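Ribokinase (Cryptococcus neoformans var. grubii serotype A, PDB 6CW5) probably catalyses the magnesium-dependent transfer of a phosphoryl group from ATP to O-5 of D-ribose, giving D-ribose 5-phosphate, and belongs to the PfkB carbohydrate kinase family. Local coordinates at residues Phe184-Leu189 with Asp235-Asn240; Leu189-Val194 with Gly242-Leu247; Lys223-Ile228 with Gly251-Glu256; Ala284-Ala289 with Leu301-Val306. All coordinates share one frame; numbering follows the deposited sequence. Where two conformers were deposited one is given.

Contact 1: residues Phe184-Leu189 with Asp235-Asn240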
loop_
_atom_site.group_PDB
_atom_site.type_symbol
_atom_site.label_atom_id
_atom_site.label_comp_id
_atom_site.label_asym_id
_atom_site.label_seq_id
_atom_site.Cartn_x
_atom_site.Cartn_y
_atom_site.Cartn_z
ATOM N N PHE A 184 10.516 1.316 -8.343
ATOM C CA PHE A 184 10.366 0.089 -7.575
ATOM C C PHE A 184 11.617 -0.191 -6.744
ATOM O O PHE A 184 12.747 0.073 -7.190
ATOM C CB PHE A 184 10.065 -1.040 -8.561
ATOM C CG PHE A 184 9.519 -2.291 -7.939
ATOM C CD1 PHE A 184 8.143 -2.457 -7.769
ATOM C CD2 PHE A 184 10.374 -3.324 -7.591
ATOM C CE1 PHE A 184 7.629 -3.621 -7.220
ATOM C CE2 PHE A 184 9.866 -4.518 -7.052
ATOM C CZ PHE A 184 8.496 -4.656 -6.861
ATOM N N PRO A 185 11.459 -0.683 -5.497
ATOM C CA PRO A 185 12.618 -0.895 -4.608
ATOM C C PRO A 185 13.343 -2.197 -4.938
ATOM O O PRO A 185 13.323 -3.162 -4.190
ATOM C CB PRO A 185 11.969 -0.914 -3.220
ATOM C CG PRO A 185 10.624 -1.556 -3.489
ATOM C CD PRO A 185 10.176 -0.957 -4.817
ATOM N N TRP A 186 13.979 -2.226 -6.116
ATOM C CA TRP A 186 14.688 -3.418 -6.571
ATOM C C TRP A 186 15.722 -3.897 -5.569
ATOM O O TRP A 186 16.037 -5.092 -5.540
ATOM C CB TRP A 186 15.377 -3.129 -7.904
ATOM C CG TRP A 186 14.352 -2.757 -8.948
ATOM C CD1 TRP A 186 14.157 -1.519 -9.488
ATOM C CD2 TRP A 186 13.372 -3.620 -9.540
ATOM N NE1 TRP A 186 13.120 -1.562 -10.388
ATOM C CE2 TRP A 186 12.623 -2.838 -10.447
ATOM C CE3 TRP A 186 13.059 -4.981 -9.404
ATOM C CZ2 TRP A 186 11.569 -3.367 -11.220
ATOM C CZ3 TRP A 186 12.020 -5.509 -10.178
ATOM C CH2 TRP A 186 11.282 -4.697 -11.069
ATOM N N LYS A 187 16.295 -2.991 -4.776
ATOM C CA LYS A 187 17.339 -3.437 -3.860
ATOM C C LYS A 187 16.839 -4.472 -2.865
ATOM O O LYS A 187 17.661 -5.211 -2.316
ATOM C CB LYS A 187 17.955 -2.258 -3.105
ATOM C CG LYS A 187 16.976 -1.502 -2.232
ATOM C CD LYS A 187 17.626 -0.325 -1.554
ATOM C CE LYS A 187 16.599 0.489 -0.792
ATOM N NZ LYS A 187 17.238 1.647 -0.113
ATOM N N HIS A 188 15.524 -4.542 -2.601
ATOM C CA HIS A 188 14.973 -5.505 -1.642
ATOM C C HIS A 188 14.669 -6.856 -2.256
ATOM O O HIS A 188 14.348 -7.800 -1.524
ATOM C CB HIS A 188 13.666 -4.962 -1.023
ATOM C CG HIS A 188 13.876 -3.736 -0.197
ATOM N ND1 HIS A 188 14.922 -3.622 0.693
ATOM C CD2 HIS A 188 13.188 -2.570 -0.127
ATOM C CE1 HIS A 188 14.866 -2.438 1.281
ATOM N NE2 HIS A 188 13.819 -1.787 0.805
ATOM N N LEU A 189 14.760 -6.974 -3.570
ATOM C CA LEU A 189 14.257 -8.139 -4.280
ATOM C C LEU A 189 15.367 -9.155 -4.508
ATOM O O LEU A 189 16.431 -8.809 -5.032
ATOM C CB LEU A 189 13.673 -7.714 -5.626
ATOM C CG LEU A 189 13.072 -8.855 -6.402
ATOM C CD1 LEU A 189 11.836 -9.366 -5.664
ATOM C CD2 LEU A 189 12.698 -8.312 -7.800
ATOM N N ASP A 235 21.112 1.658 -13.828
ATOM C CA ASP A 235 21.021 2.359 -12.549
ATOM C C ASP A 235 19.614 2.398 -11.979
ATOM O O ASP A 235 19.462 2.686 -10.785
ATOM C CB ASP A 235 21.523 3.794 -12.667
ATOM C CG ASP A 235 23.015 3.875 -12.954
ATOM O OD1 ASP A 235 23.752 2.959 -12.542
ATOM O OD2 ASP A 235 23.434 4.860 -13.598
ATOM N N TYR A 236 18.576 2.151 -12.792
ATOM C CA TYR A 236 17.226 2.080 -12.236
ATOM C C TYR A 236 16.968 0.764 -11.529
ATOM O O TYR A 236 16.013 0.666 -10.743
ATOM C CB TYR A 236 16.154 2.251 -13.325
ATOM C CG TYR A 236 15.983 3.645 -13.882
ATOM C CD1 TYR A 236 15.430 4.662 -13.113
ATOM C CD2 TYR A 236 16.340 3.939 -15.200
ATOM C CE1 TYR A 236 15.268 5.948 -13.630
ATOM C CE2 TYR A 236 16.180 5.227 -15.725
ATOM C CZ TYR A 236 15.640 6.215 -14.938
ATOM O OH TYR A 236 15.478 7.480 -15.443
ATOM N N PHE A 237 17.795 -0.244 -11.792
ATOM C CA PHE A 237 17.576 -1.592 -11.284
ATOM C C PHE A 237 18.410 -1.733 -10.011
ATOM O O PHE A 237 18.690 -0.736 -9.341
ATOM C CB PHE A 237 17.970 -2.609 -12.371
ATOM C CG PHE A 237 17.359 -3.992 -12.205
ATOM C CD1 PHE A 237 15.982 -4.157 -12.077
ATOM C CD2 PHE A 237 18.181 -5.116 -12.205
ATOM C CE1 PHE A 237 15.426 -5.427 -11.960
ATOM C CE2 PHE A 237 17.647 -6.387 -12.054
ATOM C CZ PHE A 237 16.270 -6.546 -11.921
ATOM N N SER A 238 18.804 -2.949 -9.656
ATOM C CA SER A 238 19.746 -3.148 -8.563
ATOM C C SER A 238 20.656 -4.316 -8.910
ATOM O O SER A 238 20.188 -5.313 -9.455
ATOM C CB SER A 238 19.009 -3.462 -7.252
ATOM O OG SER A 238 19.902 -3.894 -6.240
ATOM N N LYS A 239 21.938 -4.213 -8.543
ATOM C CA LYS A 239 22.876 -5.303 -8.832
ATOM C C LYS A 239 22.658 -6.517 -7.939
ATOM O O LYS A 239 23.292 -7.552 -8.152
ATOM C CB LYS A 239 24.304 -4.784 -8.704
ATOM C CG LYS A 239 24.661 -3.839 -9.873
ATOM C CD LYS A 239 26.117 -3.379 -9.834
ATOM C CE LYS A 239 26.438 -2.442 -11.023
ATOM N NZ LYS A 239 27.808 -1.802 -10.813
ATOM N N ASN A 240 21.772 -6.431 -6.958
ATOM C CA ASN A 240 21.593 -7.544 -6.041
ATOM C C ASN A 240 20.523 -8.539 -6.504
ATOM O O ASN A 240 20.363 -9.574 -5.858
ATOM C CB ASN A 240 21.280 -6.981 -4.663
ATOM C CG ASN A 240 22.451 -6.174 -4.127
ATOM O OD1 ASN A 240 23.600 -6.568 -4.311
ATOM N ND2 ASN A 240 22.177 -5.030 -3.525
#

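Contact 2: residues Leu189-Val194 with Gly242-Leu247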
loop_
_atom_site.group_PDB
_atom_site.type_symbol
_atom_site.label_atom_id
_atom_site.label_comp_id
_atom_site.label_asym_id
_atom_site.label_seq_id
_atom_site.Cartn_x
_atom_site.Cartn_y
_atom_site.Cartn_z
ATOM N N LEU A 189 14.760 -6.974 -3.570
ATOM C CA LEU A 189 14.257 -8.139 -4.280
ATOM C C LEU A 189 15.367 -9.155 -4.508
ATOM O O LEU A 189 16.431 -8.809 -5.032
ATOM C CB LEU A 189 13.673 -7.714 -5.626
ATOM C CG LEU A 189 13.072 -8.855 -6.402
ATOM C CD1 LEU A 189 11.836 -9.366 -5.664
ATOM C CD2 LEU A 189 12.698 -8.312 -7.800
ATOM N N SER A 190 15.110 -10.415 -4.146
ATOM C CA SER A 190 16.137 -11.431 -4.393
ATOM C C SER A 190 16.091 -11.953 -5.822
ATOM O O SER A 190 17.148 -12.192 -6.423
ATOM C CB SER A 190 15.989 -12.616 -3.435
ATOM O OG SER A 190 15.816 -12.185 -2.086
ATOM N N TRP A 191 14.886 -12.199 -6.351
ATOM C CA TRP A 191 14.721 -12.811 -7.668
ATOM C C TRP A 191 13.621 -12.128 -8.455
ATOM O O TRP A 191 12.516 -11.935 -7.942
ATOM C CB TRP A 191 14.372 -14.296 -7.562
ATOM C CG TRP A 191 15.524 -15.152 -7.143
ATOM C CD1 TRP A 191 15.798 -15.627 -5.895
ATOM C CD2 TRP A 191 16.554 -15.641 -8.002
ATOM N NE1 TRP A 191 16.951 -16.397 -5.929
ATOM C CE2 TRP A 191 17.429 -16.412 -7.217
ATOM C CE3 TRP A 191 16.814 -15.496 -9.372
ATOM C CZ2 TRP A 191 18.549 -17.048 -7.752
ATOM C CZ3 TRP A 191 17.923 -16.133 -9.909
ATOM C CH2 TRP A 191 18.781 -16.895 -9.093
ATOM N N LEU A 192 13.914 -11.801 -9.709
ATOM C CA LEU A 192 12.904 -11.346 -10.659
ATOM C C LEU A 192 12.632 -12.484 -11.634
ATOM O O LEU A 192 13.571 -13.028 -12.220
ATOM C CB LEU A 192 13.398 -10.107 -11.418
ATOM C CG LEU A 192 12.598 -9.665 -12.656
ATOM C CD1 LEU A 192 11.262 -9.022 -12.205
ATOM C CD2 LEU A 192 13.412 -8.668 -13.489
ATOM N N ILE A 193 11.356 -12.820 -11.837
ATOM C CA ILE A 193 10.954 -13.816 -12.828
ATOM C C ILE A 193 10.143 -13.107 -13.902
ATOM O O ILE A 193 9.075 -12.546 -13.613
ATOM C CB ILE A 193 10.135 -14.960 -12.216
ATOM C CG1 ILE A 193 10.888 -15.628 -11.079
ATOM C CG2 ILE A 193 9.846 -16.018 -13.301
ATOM C CD1 ILE A 193 10.132 -16.859 -10.535
ATOM N N VAL A 194 10.631 -13.155 -15.140
ATOM C CA VAL A 194 9.973 -12.540 -16.294
ATOM C C VAL A 194 10.028 -13.497 -17.474
ATOM O O VAL A 194 10.848 -14.412 -17.510
ATOM C CB VAL A 194 10.655 -11.210 -16.704
ATOM C CG1 VAL A 194 10.331 -10.120 -15.676
ATOM C CG2 VAL A 194 12.205 -11.390 -16.856
ATOM N N GLY A 242 18.790 -11.411 -8.680
ATOM C CA GLY A 242 18.923 -12.483 -9.654
ATOM C C GLY A 242 17.758 -12.453 -10.634
ATOM O O GLY A 242 16.671 -11.967 -10.323
ATOM N N ILE A 243 17.987 -12.950 -11.849
ATOM C CA ILE A 243 16.971 -12.882 -12.902
ATOM C C ILE A 243 16.764 -14.265 -13.517
ATOM O O ILE A 243 17.730 -14.933 -13.903
ATOM C CB ILE A 243 17.344 -11.867 -14.002
ATOM C CG1 ILE A 243 17.416 -10.447 -13.415
ATOM C CG2 ILE A 243 16.324 -11.928 -15.155
ATOM C CD1 ILE A 243 18.322 -9.470 -14.189
ATOM N N ILE A 244 15.500 -14.680 -13.607
ATOM C CA ILE A 244 15.082 -15.837 -14.396
ATOM C C ILE A 244 14.262 -15.274 -15.545
ATOM O O ILE A 244 13.280 -14.566 -15.303
ATOM C CB ILE A 244 14.214 -16.812 -13.584
ATOM C CG1 ILE A 244 14.928 -17.336 -12.326
ATOM C CG2 ILE A 244 13.780 -17.977 -14.475
ATOM C CD1 ILE A 244 16.177 -18.098 -12.594
ATOM N N CYS A 245 14.665 -15.545 -16.780
ATOM C CA CYS A 245 13.883 -15.116 -17.941
ATOM C C CYS A 245 13.403 -16.358 -18.686
ATOM O O CYS A 245 14.214 -17.090 -19.267
ATOM C CB CYS A 245 14.699 -14.201 -18.867
ATOM S SG CYS A 245 13.687 -13.580 -20.239
ATOM N N THR A 246 12.097 -16.614 -18.656
ATOM C CA THR A 246 11.555 -17.730 -19.412
ATOM C C THR A 246 11.458 -17.330 -20.879
ATOM O O THR A 246 11.146 -16.180 -21.205
ATOM C CB THR A 246 10.187 -18.154 -18.863
ATOM O OG1 THR A 246 9.262 -17.071 -18.980
ATOM C CG2 THR A 246 10.311 -18.495 -17.384
ATOM N N LEU A 247 11.796 -18.265 -21.767
ATOM C CA LEU A 247 11.712 -18.037 -23.202
ATOM C C LEU A 247 10.745 -19.021 -23.848
ATOM O O LEU A 247 10.974 -19.468 -24.969
ATOM C CB LEU A 247 13.089 -18.134 -23.863
ATOM C CG LEU A 247 14.286 -17.373 -23.255
ATOM C CD1 LEU A 247 15.620 -17.769 -23.935
ATOM C CD2 LEU A 247 14.076 -15.854 -23.299
#

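Contact 3: residues Lys223-Ile228 with Gly251-Glu256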
loop_
_atom_site.group_PDB
_atom_site.type_symbol
_atom_site.label_atom_id
_atom_site.label_comp_id
_atom_site.label_asym_id
_atom_site.label_seq_id
_atom_site.Cartn_x
_atom_site.Cartn_y
_atom_site.Cartn_z
ATOM N N LYS A 223 19.794 -12.352 -27.452
ATOM C CA LYS A 223 19.330 -11.006 -27.105
ATOM C C LYS A 223 18.832 -10.947 -25.678
ATOM O O LYS A 223 19.027 -9.936 -24.980
ATOM C CB LYS A 223 18.204 -10.564 -28.049
ATOM C CG LYS A 223 18.608 -10.369 -29.484
ATOM C CD LYS A 223 19.491 -9.159 -29.647
ATOM C CE LYS A 223 19.813 -8.951 -31.127
ATOM N NZ LYS A 223 20.509 -7.655 -31.322
ATOM N N ALA A 224 18.132 -12.001 -25.233
ATOM C CA ALA A 224 17.660 -12.006 -23.852
ATOM C C ALA A 224 18.825 -12.119 -22.876
ATOM O O ALA A 224 18.781 -11.511 -21.801
ATOM C CB ALA A 224 16.660 -13.145 -23.633
ATOM N N SER A 225 19.879 -12.866 -23.238
ATOM C CA SER A 225 21.044 -12.965 -22.350
ATOM C C SER A 225 21.710 -11.609 -22.190
ATOM O O SER A 225 22.039 -11.190 -21.070
ATOM C CB SER A 225 22.063 -13.971 -22.894
ATOM O OG SER A 225 21.637 -15.298 -22.689
ATOM N N ALA A 226 21.942 -10.920 -23.313
ATOM C CA ALA A 226 22.496 -9.570 -23.261
ATOM C C ALA A 226 21.564 -8.629 -22.520
ATOM O O ALA A 226 22.020 -7.766 -21.758
ATOM C CB ALA A 226 22.795 -9.046 -24.679
ATOM N N GLY A 227 20.247 -8.799 -22.690
ATOM C CA GLY A 227 19.307 -7.943 -21.980
ATOM C C GLY A 227 19.366 -8.140 -20.474
ATOM O O GLY A 227 19.246 -7.181 -19.708
ATOM N N ILE A 228 19.563 -9.381 -20.027
ATOM C CA ILE A 228 19.729 -9.629 -18.590
ATOM C C ILE A 228 20.971 -8.913 -18.073
ATOM O O ILE A 228 20.945 -8.247 -17.027
ATOM C CB ILE A 228 19.817 -11.136 -18.314
ATOM C CG1 ILE A 228 18.439 -11.797 -18.462
ATOM C CG2 ILE A 228 20.363 -11.381 -16.903
ATOM C CD1 ILE A 228 18.545 -13.357 -18.444
ATOM N N GLY A 251 13.149 -22.447 -23.817
ATOM C CA GLY A 251 13.914 -22.664 -22.603
ATOM C C GLY A 251 13.854 -21.511 -21.618
ATOM O O GLY A 251 12.911 -20.710 -21.590
ATOM N N ILE A 252 14.866 -21.464 -20.752
ATOM C CA ILE A 252 14.952 -20.427 -19.727
ATOM C C ILE A 252 16.396 -19.972 -19.583
ATOM O O ILE A 252 17.341 -20.723 -19.853
ATOM C CB ILE A 252 14.419 -20.875 -18.343
ATOM C CG1 ILE A 252 15.310 -21.957 -17.759
ATOM C CG2 ILE A 252 13.006 -21.414 -18.439
ATOM C CD1 ILE A 252 15.164 -22.102 -16.260
ATOM N N LEU A 253 16.551 -18.727 -19.133
ATOM C CA LEU A 253 17.837 -18.152 -18.759
ATOM C C LEU A 253 17.840 -17.866 -17.259
ATOM O O LEU A 253 16.836 -17.431 -16.691
ATOM C CB LEU A 253 18.080 -16.861 -19.547
ATOM C CG LEU A 253 18.215 -17.008 -21.061
ATOM C CD1 LEU A 253 18.186 -15.647 -21.777
ATOM C CD2 LEU A 253 19.508 -17.732 -21.392
ATOM N N CYS A 254 18.957 -18.117 -16.612
ATOM C CA CYS A 254 19.092 -17.898 -15.180
ATOM C C CYS A 254 20.354 -17.082 -14.942
ATOM O O CYS A 254 21.397 -17.354 -15.551
ATOM C CB CYS A 254 19.141 -19.251 -14.433
ATOM S SG CYS A 254 19.510 -19.183 -12.653
ATOM N N TYR A 255 20.256 -16.079 -14.070
ATOM C CA TYR A 255 21.378 -15.189 -13.793
ATOM C C TYR A 255 21.421 -14.887 -12.304
ATOM O O TYR A 255 20.455 -14.352 -11.752
ATOM C CB TYR A 255 21.267 -13.877 -14.590
ATOM C CG TYR A 255 22.261 -12.827 -14.156
ATOM C CD1 TYR A 255 23.578 -12.884 -14.591
ATOM C CD2 TYR A 255 21.893 -11.793 -13.306
ATOM C CE1 TYR A 255 24.501 -11.935 -14.192
ATOM C CE2 TYR A 255 22.806 -10.836 -12.905
ATOM C CZ TYR A 255 24.112 -10.916 -13.356
ATOM O OH TYR A 255 25.044 -9.977 -12.971
ATOM N N GLU A 256 22.541 -15.211 -11.664
ATOM C CA GLU A 256 22.842 -14.679 -10.337
ATOM C C GLU A 256 23.821 -13.528 -10.447
ATOM O O GLU A 256 24.735 -13.567 -11.289
ATOM C CB GLU A 256 23.434 -15.754 -9.411
ATOM C CG GLU A 256 22.545 -16.953 -9.255
ATOM C CD GLU A 256 23.163 -17.978 -8.339
ATOM O OE1 GLU A 256 23.866 -18.874 -8.846
ATOM O OE2 GLU A 256 22.968 -17.853 -7.113
#

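Contact 4: residues Ala284-Ala289 with Leu301-Val306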
loop_
_atom_site.group_PDB
_atom_site.type_symbol
_atom_site.label_atom_id
_atom_site.label_comp_id
_atom_site.label_asym_id
_atom_site.label_seq_id
_atom_site.Cartn_x
_atom_site.Cartn_y
_atom_site.Cartn_z
ATOM N N ALA A 284 7.031 -20.552 -11.515
ATOM C CA ALA A 284 7.410 -19.696 -10.393
ATOM C C ALA A 284 7.281 -20.422 -9.058
ATOM O O ALA A 284 8.170 -20.341 -8.202
ATOM C CB ALA A 284 6.544 -18.436 -10.389
ATOM N N GLY A 285 6.157 -21.105 -8.836
ATOM C CA GLY A 285 5.995 -21.823 -7.582
ATOM C C GLY A 285 6.982 -22.974 -7.421
ATOM O O GLY A 285 7.534 -23.185 -6.339
ATOM N N TYR A 286 7.225 -23.735 -8.494
ATOM C CA TYR A 286 8.244 -24.779 -8.418
ATOM C C TYR A 286 9.635 -24.191 -8.204
ATOM O O TYR A 286 10.456 -24.798 -7.505
ATOM C CB TYR A 286 8.225 -25.657 -9.679
ATOM C CG TYR A 286 7.452 -26.937 -9.460
ATOM C CD1 TYR A 286 8.115 -28.122 -9.135
ATOM C CD2 TYR A 286 6.055 -26.950 -9.521
ATOM C CE1 TYR A 286 7.408 -29.300 -8.897
ATOM C CE2 TYR A 286 5.334 -28.130 -9.284
ATOM C CZ TYR A 286 6.023 -29.296 -8.974
ATOM O OH TYR A 286 5.342 -30.466 -8.725
ATOM N N PHE A 287 9.917 -23.020 -8.783
ATOM C CA PHE A 287 11.217 -22.397 -8.551
ATOM C C PHE A 287 11.388 -22.013 -7.091
ATOM O O PHE A 287 12.428 -22.279 -6.489
ATOM C CB PHE A 287 11.381 -21.182 -9.458
ATOM C CG PHE A 287 12.653 -20.408 -9.212
ATOM C CD1 PHE A 287 13.880 -20.918 -9.622
ATOM C CD2 PHE A 287 12.618 -19.164 -8.592
ATOM C CE1 PHE A 287 15.059 -20.215 -9.414
ATOM C CE2 PHE A 287 13.786 -18.453 -8.371
ATOM C CZ PHE A 287 15.015 -18.980 -8.785
ATOM N N VAL A 288 10.382 -21.367 -6.510
ATOM C CA VAL A 288 10.433 -21.025 -5.091
ATOM C C VAL A 288 10.530 -22.280 -4.232
ATOM O O VAL A 288 11.330 -22.346 -3.292
ATOM C CB VAL A 288 9.213 -20.163 -4.719
ATOM C CG1 VAL A 288 9.119 -19.984 -3.204
ATOM C CG2 VAL A 288 9.275 -18.795 -5.426
ATOM N N ALA A 289 9.743 -23.314 -4.546
ATOM C CA ALA A 289 9.885 -24.546 -3.778
ATOM C C ALA A 289 11.284 -25.126 -3.915
ATOM O O ALA A 289 11.791 -25.747 -2.975
ATOM C CB ALA A 289 8.857 -25.591 -4.208
ATOM N N LEU A 301 16.031 -25.719 -10.990
ATOM C CA LEU A 301 15.577 -25.306 -12.312
ATOM C C LEU A 301 15.220 -26.509 -13.171
ATOM O O LEU A 301 14.226 -26.477 -13.901
ATOM C CB LEU A 301 16.653 -24.451 -12.989
ATOM C CG LEU A 301 16.770 -23.042 -12.410
ATOM C CD1 LEU A 301 17.890 -22.294 -13.090
ATOM C CD2 LEU A 301 15.460 -22.295 -12.573
ATOM N N LYS A 302 16.018 -27.573 -13.110
ATOM C CA LYS A 302 15.705 -28.749 -13.914
ATOM C C LYS A 302 14.345 -29.321 -13.521
ATOM O O LYS A 302 13.548 -29.702 -14.388
ATOM C CB LYS A 302 16.811 -29.796 -13.771
ATOM N N THR A 303 14.042 -29.343 -12.217
ATOM C CA THR A 303 12.742 -29.842 -11.765
ATOM C C THR A 303 11.610 -28.953 -12.262
ATOM O O THR A 303 10.573 -29.456 -12.715
ATOM C CB THR A 303 12.708 -29.939 -10.237
ATOM O OG1 THR A 303 13.789 -30.760 -9.787
ATOM C CG2 THR A 303 11.394 -30.553 -9.759
ATOM N N CYS A 304 11.783 -27.630 -12.159
ATOM C CA CYS A 304 10.800 -26.690 -12.700
ATOM C C CYS A 304 10.460 -27.012 -14.141
ATOM O O CYS A 304 9.287 -27.003 -14.532
ATOM C CB CYS A 304 11.322 -25.252 -12.646
ATOM S SG CYS A 304 11.571 -24.577 -11.024
ATOM N N LEU A 305 11.486 -27.279 -14.953
ATOM C CA LEU A 305 11.270 -27.506 -16.378
ATOM C C LEU A 305 10.402 -28.732 -16.619
ATOM O O LEU A 305 9.505 -28.707 -17.471
ATOM C CB LEU A 305 12.619 -27.638 -17.088
ATOM C CG LEU A 305 13.291 -26.269 -17.168
ATOM C CD1 LEU A 305 14.678 -26.348 -17.791
ATOM C CD2 LEU A 305 12.405 -25.339 -17.963
ATOM N N VAL A 306 10.648 -29.811 -15.877
ATOM C CA VAL A 306 9.817 -31.005 -16.009
ATOM C C VAL A 306 8.389 -30.723 -15.549
ATOM O O VAL A 306 7.423 -31.166 -16.184
ATOM C CB VAL A 306 10.445 -32.177 -15.236
ATOM C CG1 VAL A 306 9.525 -33.391 -15.266
ATOM C CG2 VAL A 306 11.803 -32.514 -15.832
#

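Contact 1: residues Phe184-Leu189 with Asp235-Asn240
W186 lays its indole between two phenyl rings, one from each segment. F237 presents a ring corner, CE1, over one indole face, 3.5 Å from W186 CE3, and its plane is inclined by 46° to the five-membered ring, so the pair is an oblique aromatic contact. The opposite face is occupied by F184, whose CD2 stands over its centre, while L189 CD2 meets the indole edge in plane. The W186 torsion that sets CG anti to the carbonyl carbon (chi1 -61°) swings the ring out to F237; the phenylalanine answers with CG anti to its own nitrogen (chi1 -159°), and the two side chains cross at about a right angle. Near the indole nitrogen, W186 CD1 comes within 3.1 Å of Y236 O, whereas NE1 itself is bonded to the carbonyl of L181. Further along, S238 CB rests 3.7 Å from W186 CB, and S238 OG lies 3.5 Å from K187 CA. S238 OG accepts from N240 N at 3.2 Å in an ST turn. No hydrogen bond bridges the segments: these two loops, leading into strands 191-195 and 242-246, are joined by aromatic and apolar packing, with the indole N-H and the S238 hydroxyl bonded outside the interface between them.

Contact 2: residues Leu189-Val194 with Gly242-Leu247
Strands 191-194 and 242-246 run parallel, 4.7 Å apart and inclined by 15°, with W191, L192, I193 and V194 paired in turn with G242, I243, I244 and C245. The hydrogen bonds zigzag between them: G242 N to S190 O, L192 N to G242 O, I244 N to L192 O (2.9 Å), V194 N to I244 O and T246 N to V194 O (2.8 Å). On the face carrying W191 and I193, the indole leans over the neighbouring strand, W191 CE3 3.4 Å from G242 C, where the partner residue has no side chain. W191 CZ3 reaches I244 CD1 at 3.8 Å. They are the last two parallel strands of the Rossmann-like alpha/beta sheet of the PfkB kinases, before it turns antiparallel at 252-255. Helices cover both faces: 279-292 packs on I193 and I244, 196-205 on L192, V194 and C245. On the latter side V194 CG2 touches C245 CB at 4.3 Å. At the C-terminal end stands T246, seen to bind ADP in this protein, although no nucleotide is bound to this chain. T246 OG1 sits between the backbone N and the carbonyl carbon (chi1 61°), 3.4 Å from V194 O, close enough for a weak hydrogen bond at most, and beside N195, another ADP-binding residue.

Contact 3: residues Lys223-Ile228 with Gly251-Glu256
S225 OG is hydrogen-bonded to Q221 O, one helical turn earlier, and also touches the isobutyl group of L253, whose CD2 is 3.5 Å from it. The hydroxyl lies anti to the carbonyl carbon (chi1 -75°), the position that serves both neighbours. L253 is the centre of the contact: it stands on strand 252-255 facing helix 220-233. Its CD1 presses on A224 CB at 3.5 Å, a tight methyl contact, and both L253 methyls border the S225 hydroxyl. One turn further along the helix, I228 continues the row. I228 CD1 touches L253 CB at 3.7 Å. On the other branch, I228 CG2 meets Y255 CB at 3.5 Å and also touches ring atom CG, the two side chains running past each other in opposite directions. The tyrosine ring makes an edge-to-face contact with H232, and its hydroxyl is bonded to the backbone N of G258. Helix and strand run 23° apart with their axes 9.6 Å from each other, in the layered alpha/beta manner: the helix covers one face of the sheet, I228 also touching I243 and C245. Lacking any hydrogen bond between the segments, the contact depends on the fit of methyl and methylene groups, with the serine hydroxyl already satisfied within its own helix.

Contact 4: residues Ala284-Ala289 with Leu301-Val306
Two rings on helix 284-289 flank the contact, and each meets the neighbouring helix differently. Y286 receives T303 CG2 at its edge, near the ring plane, 4.1 Å from Y286 CD1. F287 is met obliquely by L301, with L301 CD2 3.6 Å from F287 CD1 and almost as near to CE1; here the two side chains lie side by side and point the same way. W191, from the central sheet, adds an edge-to-face contact with the F287 ring. Helices 279-292 and 297-311, joined by a short connection, form an antiparallel pair; the axes of segments 284-289 and 301-306 approach to 8.7 Å at an angle of 152°. Within the alpha/beta fold the pair lies against the sheet: L301 also rests on I252 and C254 of strand 252-255. Near its start, helix 279-292 carries D281, the predicted proton acceptor of the kinase reaction. The phenyl ring of F287 is set by CG anti to the backbone N (chi1 175°), which brings it alongside the leucine and over toward the sheet. Y286, by contrast, has an unusual first torsion, -98°, and extends its hydroxyl to the carbonyl of P322. Between the two rings, C304 SG sits against the peptide unit that links Y286 to F287. C304 SG lies 3.8 Å from Y286 CB and 3.7 Å from F287 CB, and comes closest of all to the backbone, with C304 SG 3.2 Å from F287 N.

Overall arrangement
The four contacts sample different levels of one alpha/beta fold: loops, sheet, helix on sheet and helix pair. Contact 2 is the hub: its strands 191-195 and 242-246 lie side by side in the nine-stranded sheet, and strand 252-255 of contact 3 comes next, antiparallel, the two centres about 9 Å apart. Contact 1 joins the loops leading into the strands of contact 2, shares L189 with it and touches it through F237. Contacts 1, 2 and 3 interleave along the chain, whereas contact 4 follows them all. Its helices pack on the face of the sheet opposite helix 220-233, meeting contact 2 through F287 and contact 3 through L301. T246 ending strand 242-246 and G251 just before strand 252-255, both seen to bind ADP, place contacts 2 and 3 at the nucleotide site.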